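Local coordinates for teichoic acid D-alanine hydrolase (Staphylococcus aureus, PDB 5ZH8), which releases D-alanyl groups from wall teichoic acid and lipoteichoic acid by ester hydrolysis, influencing cell wall structure and the level of methicillin resistance, at residues Gln129-Gly134 and Gly296-Gln301. Sequence-based numbering, arbitrary orientation.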
ATOM      1  N   GLN A 129      10.214  13.691  -6.380  1.00 43.16           N
ATOM      2  CA  GLN A 129      11.055  14.264  -7.445  1.00 43.59           C
ATOM      3  C   GLN A 129      10.333  15.363  -8.222  1.00 43.41           C
ATOM      4  O   GLN A 129      10.977  16.227  -8.807  1.00 43.93           O
ATOM      5  CB  GLN A 129      11.563  13.203  -8.429  1.00 44.88           C
ATOM      6  CG  GLN A 129      12.699  13.723  -9.309  1.00 45.45           C
ATOM      7  CD  GLN A 129      13.161  12.734 -10.353  1.00 46.99           C
ATOM      8  OE1 GLN A 129      12.422  11.831 -10.740  1.00 47.71           O
ATOM      9  NE2 GLN A 129      14.390  12.909 -10.832  1.00 47.94           N
ATOM     10  N   LYS A 130       9.007  15.337  -8.229  1.00 43.12           N
ATOM     11  CA  LYS A 130       8.233  16.421  -8.840  1.00 43.35           C
ATOM     12  C   LYS A 130       8.632  17.814  -8.308  1.00 42.46           C
ATOM     13  O   LYS A 130       8.517  18.805  -9.028  1.00 42.89           O
ATOM     14  CB  LYS A 130       6.738  16.195  -8.631  1.00 43.65           C
ATOM     15  CG  LYS A 130       6.186  15.000  -9.389  1.00 44.98           C
ATOM     16  CD  LYS A 130       4.676  14.934  -9.287  1.00 45.67           C
ATOM     17  CE  LYS A 130       4.120  13.777 -10.095  1.00 47.47           C
ATOM     18  NZ  LYS A 130       4.618  12.459  -9.622  1.00 47.81           N
ATOM     19  N   PHE A 131       9.091  17.875  -7.058  1.00 41.37           N
ATOM     20  CA  PHE A 131       9.602  19.112  -6.463  1.00 40.85           C
ATOM     21  C   PHE A 131      10.858  19.596  -7.187  1.00 41.65           C
ATOM     22  O   PHE A 131      10.998  20.777  -7.471  1.00 42.31           O
ATOM     23  CB  PHE A 131       9.877  18.898  -4.963  1.00 39.90           C
ATOM     24  CG  PHE A 131      10.446  20.103  -4.254  1.00 39.46           C
ATOM     25  CD1 PHE A 131       9.875  21.362  -4.400  1.00 39.39           C
ATOM     26  CD2 PHE A 131      11.546  19.969  -3.410  1.00 39.43           C
ATOM     27  CE1 PHE A 131      10.398  22.462  -3.739  1.00 39.46           C
ATOM     28  CE2 PHE A 131      12.077  21.063  -2.747  1.00 39.38           C
ATOM     29  CZ  PHE A 131      11.502  22.313  -2.915  1.00 39.57           C
ATOM     30  N   SER A 132      11.765  18.672  -7.480  1.00 42.54           N
ATOM     31  CA  SER A 132      12.955  18.962  -8.285  1.00 43.50           C
ATOM     32  C   SER A 132      12.560  19.564  -9.646  1.00 44.51           C
ATOM     33  O   SER A 132      13.095  20.604 -10.055  1.00 44.79           O
ATOM     34  CB  SER A 132      13.797  17.687  -8.463  1.00 44.11           C
ATOM     35  OG  SER A 132      14.680  17.775  -9.571  1.00 45.59           O
ATOM     36  N   THR A 133      11.613  18.908 -10.319  1.00 44.91           N
ATOM     37  CA  THR A 133      11.102  19.358 -11.613  1.00 45.81           C
ATOM     38  C   THR A 133      10.403  20.731 -11.503  1.00 45.47           C
ATOM     39  O   THR A 133      10.550  21.582 -12.386  1.00 46.38           O
ATOM     40  CB  THR A 133      10.124  18.316 -12.210  1.00 46.46           C
ATOM     41  OG1 THR A 133      10.794  17.061 -12.374  1.00 46.77           O
ATOM     42  CG2 THR A 133       9.574  18.776 -13.569  1.00 47.62           C
ATOM     43  N   GLY A 134       9.651  20.939 -10.426  1.00 43.89           N
ATOM     44  CA  GLY A 134       9.007  22.223 -10.179  1.00 43.31           C
ATOM     45  C   GLY A 134      10.011  23.347  -9.984  1.00 43.04           C
ATOM     46  O   GLY A 134       9.810  24.455 -10.476  1.00 43.35           O
ATOM     47  N   GLY A 296      16.613  17.469   3.485  1.00 48.63           N
ATOM     48  CA  GLY A 296      16.553  18.567   4.440  1.00 49.00           C
ATOM     49  C   GLY A 296      17.489  19.691   4.035  1.00 49.88           C
ATOM     50  O   GLY A 296      17.137  20.868   4.122  1.00 50.14           O
ATOM     51  N   LYS A 297      18.689  19.321   3.594  1.00 50.78           N
ATOM     52  CA  LYS A 297      19.685  20.279   3.114  1.00 51.88           C
ATOM     53  C   LYS A 297      19.130  21.095   1.939  1.00 50.88           C
ATOM     54  O   LYS A 297      19.394  22.290   1.828  1.00 51.36           O
ATOM     55  CB  LYS A 297      20.967  19.536   2.704  1.00 53.49           C
ATOM     56  CG  LYS A 297      22.131  20.438   2.346  1.00 55.57           C
ATOM     57  CD  LYS A 297      23.322  19.669   1.785  1.00 57.39           C
ATOM     58  CE  LYS A 297      24.064  18.894   2.864  1.00 59.18           C
ATOM     59  NZ  LYS A 297      25.361  18.353   2.366  1.00 61.33           N
ATOM     60  N   LEU A 298      18.363  20.443   1.067  1.00 49.35           N
ATOM     61  CA  LEU A 298      17.712  21.115  -0.060  1.00 48.20           C
ATOM     62  C   LEU A 298      16.668  22.134   0.394  1.00 47.18           C
ATOM     63  O   LEU A 298      16.678  23.278  -0.043  1.00 47.79           O
ATOM     64  CB  LEU A 298      17.049  20.081  -0.971  1.00 47.22           C
ATOM     65  CG  LEU A 298      16.117  20.596  -2.063  1.00 46.60           C
ATOM     66  CD1 LEU A 298      16.864  21.495  -3.035  1.00 47.42           C
ATOM     67  CD2 LEU A 298      15.470  19.412  -2.765  1.00 46.18           C
ATOM     68  N   ILE A 299      15.768  21.704   1.265  1.00 46.07           N
ATOM     69  CA  ILE A 299      14.662  22.542   1.717  1.00 45.54           C
ATOM     70  C   ILE A 299      15.138  23.717   2.567  1.00 46.33           C
ATOM     71  O   ILE A 299      14.665  24.834   2.389  1.00 46.43           O
ATOM     72  CB  ILE A 299      13.625  21.702   2.489  1.00 44.76           C
ATOM     73  CG1 ILE A 299      12.889  20.792   1.511  1.00 43.93           C
ATOM     74  CG2 ILE A 299      12.627  22.584   3.232  1.00 44.77           C
ATOM     75  CD1 ILE A 299      12.282  19.582   2.177  1.00 43.69           C
ATOM     76  N   THR A 300      16.069  23.470   3.483  1.00 46.92           N
ATOM     77  CA  THR A 300      16.573  24.533   4.348  1.00 48.18           C
ATOM     78  C   THR A 300      17.298  25.612   3.546  1.00 49.13           C
ATOM     79  O   THR A 300      17.196  26.797   3.858  1.00 50.37           O
ATOM     80  CB  THR A 300      17.539  24.004   5.417  1.00 49.15           C
ATOM     81  OG1 THR A 300      18.590  23.261   4.788  1.00 49.36           O
ATOM     82  CG2 THR A 300      16.806  23.138   6.416  1.00 48.50           C
ATOM     83  N   GLN A 301      18.036  25.196   2.520  1.00 49.00           N
ATOM     84  CA  GLN A 301      18.745  26.141   1.660  1.00 49.76           C
ATOM     85  C   GLN A 301      17.804  26.964   0.785  1.00 48.73           C
ATOM     86  O   GLN A 301      18.046  28.150   0.567  1.00 49.75           O
ATOM     87  CB  GLN A 301      19.765  25.416   0.800  1.00 50.29           C
ATOM     88  CG  GLN A 301      21.022  25.049   1.560  1.00 51.93           C
ATOM     89  CD  GLN A 301      22.068  24.449   0.652  1.00 52.87           C
ATOM     90  OE1 GLN A 301      23.060  25.094   0.324  1.00 54.72           O
ATOM     91  NE2 GLN A 301      21.840  23.215   0.218  1.00 51.64           N
TER
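Phe131 of helix 129-142 reaches toward helix 292-303, where its ring meets Leu298 and Ile299. The backbones remain well apart, with Phe131 CA and Ile299 CA, the closest pair of CA atoms, separated by 10.2 Å. The bond from CA to CB of Phe131 heads toward the other helix, yet Phe131 CB is still 6.0 Å from Leu298 CD2. With chi1 at 178°, CG lies opposite the backbone N and carries the ring outward, and the approach tightens through CD2 and CE2. Phe131 CD2 comes to 4.0 Å from Leu298 CD2, and Phe131 CE2 makes the closest approach, 3.8 Å, to that same methyl. Phe131 CE2 also reaches Leu298 CG at 4.1 Å, so the leucine branch point joins the contact, while Ile299 CG1 lies 4.3 Å from Phe131 CE2 at the margin. At the tip, Phe131 CZ has already moved past the methyl, 4.9 Å from Leu298 CD2. Both aliphatic groups meet the ring obliquely, and the Phe131 and Leu298 side chains run past each other in opposing directions, giving a small, wholly apolar and buried junction. Beside Ile299, Thr300 OG1 donates to Gly296 O at 2.9 Å, a carbonyl that also accepts from Thr300 N, so the hydroxyl is tied back to its own helix. Behind Phe131, helix 129-142 carries Lys130, which bonds to Ser127 and forms a salt bridge with Asp213; Ser127 and Lys130 form the SxxK signature of penicillin-binding proteins and serine beta-lactamases. Leu298 also packs on Ile239 of helix 231-240, and Phe131 meets the ring of Phe333 with the planes at about 75°. Through Ile299, which rests on Val353 and Tyr355 of strand 349-355, the junction links the SxxK helix to the large antiparallel sheet.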